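PDB 4IC4: oxysterol-binding protein homolog 3 from Saccharomyces cerevisiae, which carries sterols and phospholipids in a hydrophobic pocket of its OSBP-related domain and moves them between membranes in phosphoinositide-coupled directional transport. Local coordinates for residues E36-P41 with G333-A338; I59-T64 with L116-N121; I71-S76 with D320-P325; T203-K206 with E212-M215; R324-A329 with L343-L348. One frame throughout, in Å; residues are numbered along the deposited sequence.

The five contacts fall into a cluster and an outlier. Contacts 1, 2, 3 and 5 surround the place where the N-terminal loops, strand 118-120 and the two helices 325-331 and 335-354 meet; the centres of contacts 1 and 2, 2 and 5, and 3 and 5 all lie about 12 Å apart. Contacts 1 and 5 share helix 335-354, contacts 3 and 5 share Arg324 and Pro325. Contact 4, a hairpin among the barrel strands, has its centre about 28 Å from that of contact 5. Along the chain contact 1 encloses contacts 2, 3 and 4 and alternates with contact 5; contacts 2 and 5 contribute residues to the phosphoinositide site, from which contact 1 stands apart.

Contact 1: residues E36-P41 with G333-A338; sequences EAAASP and GNVDKA
Ala38 and Ala39 meet Gly333 and Val335 in a small surface contact, in which the loop before helix 44-50 rests on the start of helix 335-354. Only 125 Å² is buried, both sides summed, and the centre lies about 23 Å from that of the chain. The evidence for the fit is three methyls and the CA of a glycine. Ala38 CB sits 3.5 Å from Gly333 CA, and the same methyl is 3.9 Å from Val335 CG2. Ala39 CB reaches that CG2 more loosely, at 4.4 Å. The valine offers this branch because CG1 stands anti to the backbone N (chi1 -179°), leaving CG2 beside that N and facing the loop. Gly333, with a phi of 83°, is the C-prime residue of a Schellman motif that ends helix 325-331: Gly333 N is paired with Tyr330 O and Asn334 N with Ala329 O. The next helix begins two residues later. Elsewhere the loop is tied by backbone bonding of Ala37 with Lys294 and by a weak hydrogen bond from Arg117 NH2 to Ala39 O. The closest approaches are carbon to carbon, so the fit rests on shape and a modest apolar contact at the surface, without directional polar bonds between the two segments.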
# COMPACT_ATOMS: atom_id res chain seq x y z
N GLU A 36 -12.00 17.46 -5.76
CA GLU A 36 -10.76 17.86 -6.39
C GLU A 36 -9.81 18.40 -5.33
O GLU A 36 -10.25 18.90 -4.29
CB GLU A 36 -11.02 18.94 -7.45
CG GLU A 36 -11.76 18.42 -8.68
CD GLU A 36 -12.15 19.53 -9.63
OE1 GLU A 36 -11.27 20.34 -10.00
OE2 GLU A 36 -13.33 19.59 -10.02
N ALA A 37 -8.50 18.28 -5.58
CA ALA A 37 -7.50 18.77 -4.64
C ALA A 37 -7.79 20.25 -4.40
O ALA A 37 -8.10 20.98 -5.33
CB ALA A 37 -6.11 18.59 -5.23
N ALA A 38 -7.69 20.68 -3.14
CA ALA A 38 -7.97 22.07 -2.80
C ALA A 38 -6.74 22.97 -2.77
O ALA A 38 -6.87 24.18 -2.54
CB ALA A 38 -8.69 22.13 -1.46
N ALA A 39 -5.56 22.41 -2.99
CA ALA A 39 -4.33 23.21 -2.98
C ALA A 39 -3.31 22.72 -4.00
O ALA A 39 -3.33 21.56 -4.42
CB ALA A 39 -3.71 23.19 -1.58
N SER A 40 -2.41 23.62 -4.41
CA SER A 40 -1.38 23.26 -5.37
C SER A 40 -0.29 22.46 -4.65
O SER A 40 -0.01 22.71 -3.48
CB SER A 40 -0.77 24.52 -6.00
OG SER A 40 -0.10 25.31 -5.04
N PRO A 41 0.33 21.51 -5.35
CA PRO A 41 1.38 20.64 -4.80
C PRO A 41 2.72 21.32 -4.52
O PRO A 41 3.36 21.86 -5.42
CB PRO A 41 1.54 19.56 -5.87
CG PRO A 41 0.27 19.62 -6.67
CD PRO A 41 -0.01 21.09 -6.72
N GLY A 333 -11.43 19.63 1.35
CA GLY A 333 -10.98 20.96 0.96
C GLY A 333 -10.80 22.02 2.04
O GLY A 333 -10.54 23.18 1.72
N ASN A 334 -10.95 21.64 3.30
CA ASN A 334 -10.78 22.59 4.40
C ASN A 334 -9.31 22.52 4.79
O ASN A 334 -8.95 21.89 5.79
CB ASN A 334 -11.68 22.20 5.58
CG ASN A 334 -13.12 21.97 5.16
OD1 ASN A 334 -13.77 22.87 4.61
ND2 ASN A 334 -13.63 20.78 5.43
N VAL A 335 -8.46 23.16 4.00
CA VAL A 335 -7.02 23.15 4.21
C VAL A 335 -6.51 23.71 5.53
O VAL A 335 -5.72 23.06 6.22
CB VAL A 335 -6.29 23.89 3.06
CG1 VAL A 335 -4.79 23.85 3.29
CG2 VAL A 335 -6.65 23.24 1.73
N ASP A 336 -6.94 24.92 5.88
CA ASP A 336 -6.50 25.53 7.13
C ASP A 336 -6.77 24.62 8.32
O ASP A 336 -5.91 24.42 9.18
CB ASP A 336 -7.21 26.87 7.34
CG ASP A 336 -6.67 27.96 6.42
OD1 ASP A 336 -6.61 27.73 5.19
OD2 ASP A 336 -6.30 29.04 6.93
N LYS A 337 -7.98 24.06 8.37
CA LYS A 337 -8.34 23.16 9.46
C LYS A 337 -7.50 21.89 9.42
O LYS A 337 -7.09 21.39 10.46
CB LYS A 337 -9.83 22.82 9.40
CG LYS A 337 -10.71 23.88 10.04
CD LYS A 337 -10.41 24.01 11.53
CE LYS A 337 -11.08 25.23 12.14
NZ LYS A 337 -12.56 25.18 12.02
N ALA A 338 -7.24 21.39 8.22
CA ALA A 338 -6.43 20.18 8.08
C ALA A 338 -5.04 20.40 8.65
O ALA A 338 -4.49 19.54 9.34
CB ALA A 338 -6.35 19.77 6.62

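Contact 2: residues I59-T64 with L116-N121; sequences IAMPVT and LRKPFN
Val63 and Phe120 form the tight end of this contact: Val63 CG2 lies 3.4 Å from Phe120 CZ and 3.8 Å from Phe120 CE1, approaching the ring obliquely. With CG1 lodged between the backbone N and the carbonyl carbon (chi1 71°), the valine turns CG2 to the ring, and both residues are buried. Tyr330 touches Val63, while Asp326 and Ile327 of helix 325-331 touch Phe120. Beside this pair, Thr64 O lies at the edge of the Arg117 guanidinium, near its plane, and is 3.9 Å from Arg117 CG.

The other end is looser and wet. Met61 CG crosses the lysine chain 3.9 Å from Lys118 CE, and both side chains are partly exposed. Extended as far as CE, Lys118 bends only at its last torsion (chi4 60°), which brings NZ within 3.1 Å of a water. That water also accepts from Asn121 ND2 at 2.8 Å and donates to Ile59 O at 3.2 Å, so one molecule spans both segments where their polar atoms do not meet directly. The loop is further anchored to helix 335-354, Val63 N bonding to Glu339 OE2 and Met61 O to Lys342 NZ. Ile59, Ala60, Met61 and Lys118 all bind phosphatidylinositol 4-phosphate, and the lysine reaching from strand 118-120 toward the loop 59-64 belongs to the phosphoinositide headgroup site of the OSBP-related domain.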
# COMPACT_ATOMS: atom_id res chain seq x y z
N ILE A 59 10.32 14.54 8.62
CA ILE A 59 10.30 15.97 8.34
C ILE A 59 8.91 16.59 8.47
O ILE A 59 7.92 16.05 7.97
CB ILE A 59 10.84 16.27 6.92
CG1 ILE A 59 12.26 15.71 6.78
CG2 ILE A 59 10.82 17.76 6.65
CD1 ILE A 59 13.21 16.16 7.86
N ALA A 60 8.84 17.74 9.15
CA ALA A 60 7.57 18.44 9.33
C ALA A 60 7.16 19.00 7.97
O ALA A 60 7.72 19.98 7.49
CB ALA A 60 7.74 19.57 10.34
N MET A 61 6.17 18.36 7.36
CA MET A 61 5.68 18.78 6.05
C MET A 61 4.31 19.41 6.15
O MET A 61 3.48 19.01 6.97
CB MET A 61 5.60 17.57 5.12
CG MET A 61 6.91 16.81 4.95
SD MET A 61 8.07 17.67 3.89
CE MET A 61 7.76 16.86 2.33
N PRO A 62 4.04 20.42 5.31
CA PRO A 62 2.72 21.06 5.36
C PRO A 62 1.71 20.04 4.87
O PRO A 62 2.05 19.13 4.11
CB PRO A 62 2.88 22.24 4.40
CG PRO A 62 3.84 21.71 3.39
CD PRO A 62 4.87 21.02 4.25
N VAL A 63 0.46 20.17 5.32
CA VAL A 63 -0.57 19.22 4.92
C VAL A 63 -0.79 19.22 3.40
O VAL A 63 -1.31 18.26 2.84
CB VAL A 63 -1.91 19.53 5.64
CG1 VAL A 63 -2.52 20.81 5.09
CG2 VAL A 63 -2.86 18.36 5.49
N THR A 64 -0.38 20.30 2.74
CA THR A 64 -0.54 20.39 1.29
C THR A 64 0.39 19.45 0.53
O THR A 64 0.22 19.23 -0.67
CB THR A 64 -0.30 21.84 0.81
OG1 THR A 64 0.94 22.31 1.34
CG2 THR A 64 -1.44 22.74 1.27
N LEU A 116 3.07 13.37 -7.02
CA LEU A 116 3.27 14.73 -6.52
C LEU A 116 3.14 14.88 -5.00
O LEU A 116 3.81 15.73 -4.40
CB LEU A 116 2.29 15.69 -7.20
CG LEU A 116 2.47 15.87 -8.71
CD1 LEU A 116 1.27 16.60 -9.28
CD2 LEU A 116 3.75 16.65 -8.98
N ARG A 117 2.28 14.07 -4.38
CA ARG A 117 2.08 14.14 -2.93
C ARG A 117 2.28 12.78 -2.27
O ARG A 117 2.41 11.76 -2.95
CB ARG A 117 0.66 14.63 -2.61
CG ARG A 117 0.38 16.09 -2.94
CD ARG A 117 -0.54 16.19 -4.13
NE ARG A 117 -1.14 17.51 -4.28
CZ ARG A 117 -1.93 17.85 -5.30
NH1 ARG A 117 -2.21 16.96 -6.24
NH2 ARG A 117 -2.44 19.07 -5.36
N LYS A 118 2.32 12.77 -0.94
CA LYS A 118 2.52 11.55 -0.17
C LYS A 118 1.39 11.36 0.85
O LYS A 118 0.73 12.32 1.24
CB LYS A 118 3.85 11.60 0.58
CG LYS A 118 3.88 12.60 1.73
CD LYS A 118 5.23 12.63 2.42
CE LYS A 118 5.24 13.60 3.59
NZ LYS A 118 4.22 13.22 4.61
N PRO A 119 1.15 10.12 1.29
CA PRO A 119 0.08 9.89 2.27
C PRO A 119 0.45 10.45 3.64
O PRO A 119 1.62 10.72 3.91
CB PRO A 119 -0.03 8.36 2.32
CG PRO A 119 0.47 7.93 0.96
CD PRO A 119 1.65 8.85 0.74
N PHE A 120 -0.55 10.63 4.49
CA PHE A 120 -0.32 11.10 5.85
C PHE A 120 0.39 9.99 6.62
O PHE A 120 0.10 8.80 6.42
CB PHE A 120 -1.64 11.36 6.57
CG PHE A 120 -2.31 12.65 6.21
CD1 PHE A 120 -2.40 13.68 7.15
CD2 PHE A 120 -2.90 12.82 4.97
CE1 PHE A 120 -3.08 14.85 6.85
CE2 PHE A 120 -3.58 13.99 4.66
CZ PHE A 120 -3.67 15.01 5.61
N ASN A 121 1.31 10.37 7.50
CA ASN A 121 2.00 9.39 8.33
C ASN A 121 1.00 8.94 9.40
O ASN A 121 0.44 9.76 10.12
CB ASN A 121 3.21 10.01 9.02
CG ASN A 121 4.30 10.39 8.05
OD1 ASN A 121 4.77 9.56 7.28
ND2 ASN A 121 4.72 11.65 8.10
O HOH W 1 6.43 13.46 6.74

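Contact 3: residues I71-S76 with D320-P325; sequences ILQLIS and DSRLRP
The carboxamide of Gln73 lies flat beneath Ser321: Ser321 CB stands almost on the normal through Gln73 CD at 3.7 Å, and is nearly as close to Gln73 OE1, at 3.8 Å, and to Gln73 NE2, at 3.9 Å. The second flat group, the Arg322 guanidinium, has Asp320 CG at its edge, in plane. Two short elements of the OSBP-related domain meet here: helix 71-76 and the 3-10 turn 321-323, which begins at an Asx turn made by Asp320 and leads into helix 325-331. The contact is buried, and Phe128 of strand 127-132 touches Leu72, Gln73 and Arg322, so the barrel wall closes one side.

Gln73 is extended beyond CG (chi2 171°), which carries its amide out from the helix to the serine, and its OE1 is bound by Ser70 N. An alanine here is likely to open a gap under Ser321 CB and leave Ser70 N without its acceptor. The serine hydroxyl takes its partners elsewhere, bonding with Glu126 OE1 and with Ser70 OG just before the helix, and has Leu72 CD1 4.1 Å away. Gln73 NE2 also brushes Arg322 CG, at 4.3 Å.

The arginine is positioned within its own turn and by Glu129, whose O accepts from Arg322 NH2 and whose N bonds Asp320 OD1. Asp320 OD2 takes Arg322 NH1 in a 2.9 Å salt bridge from one face of the carboxylate and Arg322 N at 3.0 Å from the opposite face.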
# COMPACT_ATOMS: atom_id res chain seq x y z
N ILE A 71 -0.72 6.16 5.26
CA ILE A 71 0.15 5.15 4.68
C ILE A 71 -0.48 3.76 4.78
O ILE A 71 -0.27 2.92 3.91
CB ILE A 71 1.54 5.13 5.36
CG1 ILE A 71 2.23 6.48 5.13
CG2 ILE A 71 2.39 3.99 4.79
CD1 ILE A 71 3.61 6.57 5.77
N LEU A 72 -1.26 3.52 5.83
CA LEU A 72 -1.92 2.23 5.97
C LEU A 72 -2.87 2.03 4.78
O LEU A 72 -2.97 0.93 4.24
CB LEU A 72 -2.72 2.16 7.27
CG LEU A 72 -1.91 2.22 8.57
CD1 LEU A 72 -2.87 2.29 9.76
CD2 LEU A 72 -1.02 0.99 8.68
N GLN A 73 -3.55 3.10 4.39
CA GLN A 73 -4.47 3.03 3.26
C GLN A 73 -3.69 2.84 1.95
O GLN A 73 -4.09 2.06 1.08
CB GLN A 73 -5.35 4.29 3.23
CG GLN A 73 -6.32 4.31 4.41
CD GLN A 73 -7.08 5.62 4.57
OE1 GLN A 73 -6.48 6.70 4.60
NE2 GLN A 73 -8.40 5.52 4.68
N LEU A 74 -2.56 3.54 1.81
CA LEU A 74 -1.74 3.41 0.61
C LEU A 74 -1.28 1.96 0.41
O LEU A 74 -1.42 1.40 -0.67
CB LEU A 74 -0.49 4.30 0.70
CG LEU A 74 0.55 4.00 -0.39
CD1 LEU A 74 0.01 4.40 -1.74
CD2 LEU A 74 1.85 4.74 -0.09
N ILE A 75 -0.72 1.37 1.46
CA ILE A 75 -0.24 -0.00 1.34
C ILE A 75 -1.39 -0.99 1.08
O ILE A 75 -1.19 -2.04 0.46
CB ILE A 75 0.58 -0.40 2.57
CG1 ILE A 75 1.82 0.51 2.64
CG2 ILE A 75 1.00 -1.86 2.48
CD1 ILE A 75 2.69 0.28 3.86
N SER A 76 -2.60 -0.64 1.53
CA SER A 76 -3.75 -1.50 1.29
C SER A 76 -4.07 -1.59 -0.20
O SER A 76 -4.77 -2.50 -0.63
CB SER A 76 -4.98 -0.98 2.03
OG SER A 76 -4.81 -1.11 3.43
N ASP A 320 -9.35 4.00 13.54
CA ASP A 320 -9.31 3.85 12.09
C ASP A 320 -8.94 5.13 11.34
O ASP A 320 -9.35 6.23 11.73
CB ASP A 320 -10.67 3.34 11.59
CG ASP A 320 -10.60 2.78 10.18
OD1 ASP A 320 -10.21 1.60 10.02
OD2 ASP A 320 -10.93 3.51 9.23
N SER A 321 -8.16 4.99 10.27
CA SER A 321 -7.75 6.15 9.48
C SER A 321 -8.94 6.96 8.97
O SER A 321 -8.82 8.17 8.76
CB SER A 321 -6.91 5.70 8.28
OG SER A 321 -5.69 5.11 8.68
N ARG A 322 -10.08 6.31 8.77
CA ARG A 322 -11.27 7.02 8.29
C ARG A 322 -11.79 8.02 9.32
O ARG A 322 -12.60 8.88 8.98
CB ARG A 322 -12.40 6.04 7.98
CG ARG A 322 -12.11 5.05 6.87
CD ARG A 322 -13.31 4.16 6.65
NE ARG A 322 -13.08 3.11 5.66
CZ ARG A 322 -12.40 1.99 5.90
NH1 ARG A 322 -11.89 1.75 7.10
NH2 ARG A 322 -12.26 1.09 4.93
N LEU A 323 -11.32 7.91 10.56
CA LEU A 323 -11.77 8.81 11.61
C LEU A 323 -10.81 9.96 11.88
O LEU A 323 -11.07 10.80 12.74
CB LEU A 323 -12.04 8.01 12.89
CG LEU A 323 -13.07 6.88 12.73
CD1 LEU A 323 -13.27 6.17 14.07
CD2 LEU A 323 -14.38 7.44 12.21
N ARG A 324 -9.70 10.01 11.14
CA ARG A 324 -8.74 11.10 11.34
C ARG A 324 -9.31 12.41 10.83
O ARG A 324 -9.71 12.53 9.67
CB ARG A 324 -7.41 10.79 10.65
CG ARG A 324 -6.55 9.87 11.49
CD ARG A 324 -5.14 9.74 10.98
NE ARG A 324 -4.43 11.01 10.85
CZ ARG A 324 -3.11 11.09 10.74
NH1 ARG A 324 -2.38 9.98 10.75
NH2 ARG A 324 -2.51 12.26 10.58
N PRO A 325 -9.33 13.43 11.70
CA PRO A 325 -9.86 14.75 11.32
C PRO A 325 -9.05 15.54 10.32
O PRO A 325 -9.61 16.29 9.52
CB PRO A 325 -9.99 15.46 12.67
CG PRO A 325 -8.88 14.88 13.46
CD PRO A 325 -8.95 13.40 13.12

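Contact 4: residues T203-K206 with E212-M215; sequences TILK and ERYM
Strands 203-206 and 214-225 run antiparallel, their short segments 163° apart, with Lys206 and Tyr214 as a hydrogen-bonded pair and Leu205 and Met215 as the adjacent non-hydrogen-bonded pair. The two bonds are unequal. Lys206 N to Tyr214 O is 2.8 Å with an N-H...O angle of 167°, nearly collinear with the acceptor carbonyl, whereas Tyr214 N meets Lys206 O at 3.3 Å from above the carbonyl plane. CA-H...O contacts, such as Met215 CA to Ile204 O at 3.2 Å, accompany these bonds. This is part of a beta hairpin in the barrel wall.

On the face of Lys206 and Tyr214, Lys206 CB lies over the tyrosine ring in a CH-pi contact, 4.1 Å from its centroid and offset toward the rim. The lysine then runs extended past the phenol, with Lys206 CD 3.3 Å from Tyr214 OH. A water joins the ends, accepting from Lys206 NZ and bonded to Tyr214 OH at 2.6 Å; the ammonium also forms a salt bridge with Glu216.

Leu205 and Met215 occupy the other face, where Leu205 CD1 touches Met215 CG at 3.5 Å and Leu179 of the neighbouring strand packs on both. The bend of Met215 at its last torsion (chi3 63°) swings CE to Thr203 OG1, 3.5 Å away. Arg213 crosses Leu205 at an angle, its NH2 meeting Leu205 CD2, and its NE is buried without a partner in the model. The hairpin thus has two chemically distinct faces: one mainly apolar, with the Arg213 guanidinium at its border, the other amphipathic, its ammonium met by water and carboxylate.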
# COMPACT_ATOMS: atom_id res chain seq x y z
N THR A 203 11.55 1.40 -6.35
CA THR A 203 11.02 2.39 -7.28
C THR A 203 11.84 3.65 -7.12
O THR A 203 12.50 3.84 -6.09
CB THR A 203 9.53 2.71 -7.02
OG1 THR A 203 9.37 3.17 -5.67
CG2 THR A 203 8.67 1.48 -7.25
N ILE A 204 11.82 4.52 -8.12
CA ILE A 204 12.57 5.76 -8.07
C ILE A 204 11.70 6.95 -8.46
O ILE A 204 10.94 6.89 -9.42
CB ILE A 204 13.78 5.72 -9.04
CG1 ILE A 204 14.67 4.51 -8.73
CG2 ILE A 204 14.58 7.01 -8.92
CD1 ILE A 204 15.33 4.55 -7.37
N LEU A 205 11.80 8.03 -7.69
CA LEU A 205 11.04 9.24 -7.95
C LEU A 205 11.98 10.19 -8.70
O LEU A 205 13.00 10.61 -8.16
CB LEU A 205 10.59 9.89 -6.64
CG LEU A 205 9.81 11.20 -6.71
CD1 LEU A 205 8.56 11.02 -7.55
CD2 LEU A 205 9.44 11.64 -5.30
N LYS A 206 11.63 10.52 -9.94
CA LYS A 206 12.45 11.40 -10.77
C LYS A 206 11.88 12.79 -11.03
O LYS A 206 10.73 13.08 -10.73
CB LYS A 206 12.74 10.72 -12.12
CG LYS A 206 13.60 9.47 -12.02
CD LYS A 206 13.89 8.91 -13.40
CE LYS A 206 14.86 7.75 -13.33
NZ LYS A 206 15.19 7.24 -14.69
N GLU A 212 7.95 17.53 -14.88
CA GLU A 212 6.89 16.77 -14.23
C GLU A 212 7.46 15.55 -13.52
O GLU A 212 8.01 14.65 -14.14
CB GLU A 212 5.85 16.34 -15.27
CG GLU A 212 4.64 15.63 -14.68
CD GLU A 212 3.54 15.41 -15.70
OE1 GLU A 212 3.03 16.41 -16.26
OE2 GLU A 212 3.18 14.25 -15.95
N ARG A 213 7.33 15.54 -12.19
CA ARG A 213 7.82 14.44 -11.38
C ARG A 213 7.09 13.15 -11.75
O ARG A 213 5.94 13.18 -12.18
CB ARG A 213 7.58 14.74 -9.90
CG ARG A 213 8.36 15.93 -9.37
CD ARG A 213 7.81 16.42 -8.04
NE ARG A 213 7.66 15.34 -7.07
CZ ARG A 213 7.19 15.50 -5.84
NH1 ARG A 213 6.82 16.71 -5.42
NH2 ARG A 213 7.08 14.46 -5.02
N TYR A 214 7.77 12.02 -11.59
CA TYR A 214 7.18 10.72 -11.88
C TYR A 214 7.96 9.60 -11.21
O TYR A 214 9.09 9.80 -10.74
CB TYR A 214 7.11 10.49 -13.40
CG TYR A 214 8.45 10.28 -14.08
CD1 TYR A 214 9.06 9.03 -14.11
CD2 TYR A 214 9.09 11.35 -14.71
CE1 TYR A 214 10.28 8.84 -14.75
CE2 TYR A 214 10.31 11.17 -15.35
CZ TYR A 214 10.90 9.92 -15.37
OH TYR A 214 12.12 9.75 -16.00
N MET A 215 7.36 8.43 -11.15
CA MET A 215 7.99 7.27 -10.53
C MET A 215 8.06 6.11 -11.50
O MET A 215 7.23 5.97 -12.40
CB MET A 215 7.22 6.83 -9.29
CG MET A 215 7.40 7.74 -8.10
SD MET A 215 6.32 7.28 -6.73
CE MET A 215 6.93 5.64 -6.35
O HOH W 2 13.08 7.44 -16.70

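Contact 5: residues R324-A329 with L343-L348; sequences RPDIRA and LKLEQL
Leu345 pushes both methyls against Arg324, Pro325 and Asp326. Its CD2 lands beside the ion pair at the start of helix 325-331, 3.5 Å from Arg324 NE and 3.7 Å from Asp326 OD1, coming at the guanidinium obliquely. CD1 takes the proline instead, meeting Pro325 CG tip to tip at 4.0 Å.

The polar groups beside CD2 are held flat by each other. Arg324 grips Asp326 side-on with two nitrogens: NE to Asp326 OD1 at 3.1 Å and NH2 to Asp326 OD2 at 2.7 Å, each oxygen using its syn lone pair, with both bonds close to the guanidinium plane. Asp326 CG sits between its backbone N and carbonyl carbon (chi1 51°), which folds the carboxylate back so that OD1 also receives Ile327 N, from above the carboxylate plane, at 2.8 Å. An alanine in place of Asp326 would probably leave Arg324 NE without its acceptor, NH2 without its carboxylate and Ile327 N without its side-chain acceptor.

The two segments belong to consecutive helices, 325-331 and 335-354, of the OSBP-related domain, joined by a tight turn into a helical hairpin. Further out, Arg324 NH1 is fixed by a salt bridge to Glu126 and by Asn121 O, while the C-terminal Trp397 touches Arg324, Pro325 and Leu345. Toward the lipid site, a water accepts from Arg324 NH2 at 2.9 Å and lies 3.1 Å from Glu346 OE1, bridging the two; Glu346, Gln347 and Leu348 bind phosphatidylinositol 4-phosphate.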
# COMPACT_ATOMS: atom_id res chain seq x y z
N ARG A 324 -9.70 10.01 11.14
CA ARG A 324 -8.74 11.10 11.34
C ARG A 324 -9.31 12.41 10.83
O ARG A 324 -9.71 12.53 9.67
CB ARG A 324 -7.41 10.79 10.65
CG ARG A 324 -6.55 9.87 11.49
CD ARG A 324 -5.14 9.74 10.98
NE ARG A 324 -4.43 11.01 10.85
CZ ARG A 324 -3.11 11.09 10.74
NH1 ARG A 324 -2.38 9.98 10.75
NH2 ARG A 324 -2.51 12.26 10.58
N PRO A 325 -9.33 13.43 11.70
CA PRO A 325 -9.86 14.75 11.32
C PRO A 325 -9.05 15.54 10.32
O PRO A 325 -9.61 16.29 9.52
CB PRO A 325 -9.99 15.46 12.67
CG PRO A 325 -8.88 14.88 13.46
CD PRO A 325 -8.95 13.40 13.12
N ASP A 326 -7.73 15.40 10.36
CA ASP A 326 -6.90 16.14 9.43
C ASP A 326 -7.06 15.58 8.02
O ASP A 326 -7.21 16.34 7.06
CB ASP A 326 -5.43 16.14 9.87
CG ASP A 326 -4.88 14.75 10.18
OD1 ASP A 326 -5.65 13.76 10.30
OD2 ASP A 326 -3.65 14.65 10.34
N ILE A 327 -7.07 14.26 7.89
CA ILE A 327 -7.24 13.65 6.58
C ILE A 327 -8.63 13.99 6.03
O ILE A 327 -8.77 14.31 4.85
CB ILE A 327 -7.09 12.11 6.65
CG1 ILE A 327 -5.69 11.74 7.16
CG2 ILE A 327 -7.35 11.51 5.26
CD1 ILE A 327 -5.39 10.24 7.14
N ARG A 328 -9.64 13.94 6.89
CA ARG A 328 -11.01 14.23 6.46
C ARG A 328 -11.19 15.68 6.03
O ARG A 328 -11.76 15.95 4.98
CB ARG A 328 -12.01 13.90 7.58
CG ARG A 328 -13.47 14.06 7.16
CD ARG A 328 -13.84 13.06 6.08
NE ARG A 328 -13.66 11.69 6.55
CZ ARG A 328 -13.67 10.62 5.77
NH1 ARG A 328 -13.85 10.74 4.46
NH2 ARG A 328 -13.51 9.41 6.29
N ALA A 329 -10.69 16.61 6.83
CA ALA A 329 -10.80 18.02 6.51
C ALA A 329 -10.08 18.32 5.19
O ALA A 329 -10.59 19.07 4.36
CB ALA A 329 -10.22 18.87 7.63
N LEU A 343 -1.05 19.22 12.88
CA LEU A 343 -0.14 19.64 13.94
C LEU A 343 -0.62 19.15 15.31
O LEU A 343 0.18 18.72 16.14
CB LEU A 343 -0.02 21.16 13.95
CG LEU A 343 0.60 21.77 12.68
CD1 LEU A 343 0.53 23.29 12.76
CD2 LEU A 343 2.04 21.30 12.53
N LYS A 344 -1.93 19.22 15.53
CA LYS A 344 -2.50 18.78 16.80
C LYS A 344 -2.29 17.29 17.06
O LYS A 344 -1.87 16.90 18.15
CB LYS A 344 -3.99 19.11 16.85
CG LYS A 344 -4.73 18.54 18.06
CD LYS A 344 -4.13 19.02 19.38
CE LYS A 344 -4.33 20.51 19.59
NZ LYS A 344 -3.78 20.95 20.90
N LEU A 345 -2.57 16.46 16.06
CA LEU A 345 -2.39 15.02 16.23
C LEU A 345 -0.93 14.68 16.50
O LEU A 345 -0.63 13.83 17.33
CB LEU A 345 -2.88 14.27 14.99
CG LEU A 345 -4.32 13.75 15.00
CD1 LEU A 345 -5.29 14.91 15.14
CD2 LEU A 345 -4.57 12.97 13.71
N GLU A 346 -0.02 15.33 15.79
CA GLU A 346 1.41 15.08 15.97
C GLU A 346 1.84 15.49 17.38
O GLU A 346 2.61 14.79 18.03
CB GLU A 346 2.22 15.85 14.93
CG GLU A 346 2.95 14.96 13.93
CD GLU A 346 2.00 14.10 13.12
OE1 GLU A 346 1.13 14.66 12.43
OE2 GLU A 346 2.14 12.86 13.17
N GLN A 347 1.32 16.63 17.83
CA GLN A 347 1.65 17.16 19.14
C GLN A 347 1.13 16.24 20.26
O GLN A 347 1.83 15.99 21.24
CB GLN A 347 1.05 18.56 19.28
CG GLN A 347 1.75 19.46 20.27
CD GLN A 347 1.55 19.03 21.70
OE1 GLN A 347 0.42 18.94 22.19
NE2 GLN A 347 2.65 18.76 22.40
N LEU A 348 -0.09 15.74 20.12
CA LEU A 348 -0.65 14.86 21.13
C LEU A 348 0.18 13.59 21.24
O LEU A 348 0.43 13.08 22.33
CB LEU A 348 -2.10 14.50 20.80
CG LEU A 348 -3.12 15.64 20.88
CD1 LEU A 348 -4.49 15.10 20.49
CD2 LEU A 348 -3.15 16.22 22.29
O HOH W 3 0.38 12.52 10.28